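Local coordinates for lectin (Polyandrocarpa misakiensis, PDB 1BYF), which binds galactose in a calcium-dependent manner as a homodimer and serves in the organism's defence against microorganisms, at residues S36-V39 with K40-L43. Sequence-based numbering, arbitrary orientation.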
loop_
_atom_site.group_PDB
_atom_site.type_symbol
_atom_site.label_atom_id
_atom_site.label_comp_id
_atom_site.label_asym_id
_atom_site.label_seq_id
_atom_site.Cartn_x
_atom_site.Cartn_y
_atom_site.Cartn_z
ATOM N N SER A 36 0.607 11.218 -10.762
ATOM C CA SER A 36 1.727 11.853 -10.091
ATOM C C SER A 36 1.794 11.643 -8.589
ATOM O O SER A 36 2.895 11.400 -8.076
ATOM C CB SER A 36 1.755 13.361 -10.399
ATOM O OG SER A 36 0.581 13.981 -9.907
ATOM N N THR A 37 0.685 11.752 -7.871
ATOM C CA THR A 37 0.737 11.548 -6.423
ATOM C C THR A 37 0.890 10.069 -6.084
ATOM O O THR A 37 1.765 9.697 -5.302
ATOM C CB THR A 37 -0.505 12.119 -5.707
ATOM O OG1 THR A 37 -0.460 13.552 -5.772
ATOM C CG2 THR A 37 -0.535 11.724 -4.236
ATOM N N MET A 38 -0.003 9.244 -6.625
ATOM C CA MET A 38 0.008 7.826 -6.319
ATOM C C MET A 38 1.275 7.079 -6.690
ATOM O O MET A 38 1.692 6.205 -5.918
ATOM C CB MET A 38 -1.219 7.107 -6.921
ATOM C CG MET A 38 -2.412 7.226 -5.980
ATOM S SD MET A 38 -2.489 6.090 -4.604
ATOM C CE MET A 38 -0.855 5.468 -4.360
ATOM N N VAL A 39 1.860 7.391 -7.849
ATOM C CA VAL A 39 3.071 6.667 -8.252
ATOM C C VAL A 39 4.194 6.939 -7.262
ATOM O O VAL A 39 4.984 6.055 -6.897
ATOM C CB VAL A 39 3.460 6.983 -9.702
ATOM C CG1 VAL A 39 3.979 8.401 -9.882
ATOM C CG2 VAL A 39 4.493 5.983 -10.214
ATOM N N LYS A 40 4.236 8.182 -6.767
ATOM C CA LYS A 40 5.271 8.505 -5.789
ATOM C C LYS A 40 4.979 7.801 -4.469
ATOM O O LYS A 40 5.953 7.352 -3.852
ATOM C CB LYS A 40 5.496 9.998 -5.596
ATOM C CG LYS A 40 5.831 10.764 -6.849
ATOM C CD LYS A 40 6.850 10.161 -7.789
ATOM C CE LYS A 40 8.286 10.327 -7.338
ATOM N NZ LYS A 40 8.953 9.032 -7.037
ATOM N N ALA A 41 3.713 7.700 -4.070
ATOM C CA ALA A 41 3.407 6.999 -2.823
ATOM C C ALA A 41 3.759 5.516 -2.979
ATOM O O ALA A 41 4.360 4.892 -2.100
ATOM C CB ALA A 41 1.937 7.116 -2.453
ATOM N N ILE A 42 3.357 4.964 -4.116
ATOM C CA ILE A 42 3.619 3.565 -4.439
ATOM C C ILE A 42 5.123 3.316 -4.435
ATOM O O ILE A 42 5.582 2.364 -3.796
ATOM C CB ILE A 42 2.981 3.152 -5.781
ATOM C CG1 ILE A 42 1.456 2.999 -5.642
ATOM C CG2 ILE A 42 3.568 1.852 -6.316
ATOM C CD1 ILE A 42 0.710 2.943 -6.961
ATOM N N LEU A 43 5.889 4.167 -5.111
ATOM C CA LEU A 43 7.334 3.996 -5.172
ATOM C C LEU A 43 7.997 4.256 -3.828
ATOM O O LEU A 43 9.048 3.665 -3.568
ATOM C CB LEU A 43 7.968 4.838 -6.281
ATOM C CG LEU A 43 7.718 4.359 -7.717
ATOM C CD1 LEU A 43 8.341 5.321 -8.722
ATOM C CD2 LEU A 43 8.268 2.951 -7.923
#
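The flat groups here are the peptide carbonyls of Thr37, Met38 and Val39, each taking the amide N-H one turn further along the helix. The N-H of Ala41 lies in the carbonyl plane of Thr37, whereas those of Ile42 and Leu43 stand tilted from their acceptors' planes, Leu43 N by 27° at 2.8 Å from Val39 O. At Met38 O, Ile42 also brings up CG1, 3.2 Å away. The Met38 chain bends at chi2 and chi3, which brings its methyl CE forward onto Ala41 and Ile42, 3.6 Å from Ile42 CG1. That same CE is 3.8 Å from Ala41 CB, and the Met38 and Ile42 side chains cross nearly at right angles. Val39 and Leu43 run side by side, CG2 to CD1 at 4.2 Å. Exposed Lys40 lies alongside Val39, its CG 3.2 Å from Ser36 O and its CD 4.0 Å from Val39 CG1. Asp35 OD1 accepts a hydrogen bond from Met38 N. Met38 and Ile42 rest on Ile5 of strand 3-8, so helix 36-49 is one of the two helices flanking the sheet in the C-type lectin fold, and its face carrying Met38 and Ala41 also packs on Phe45 of the second subunit in the homodimer interface.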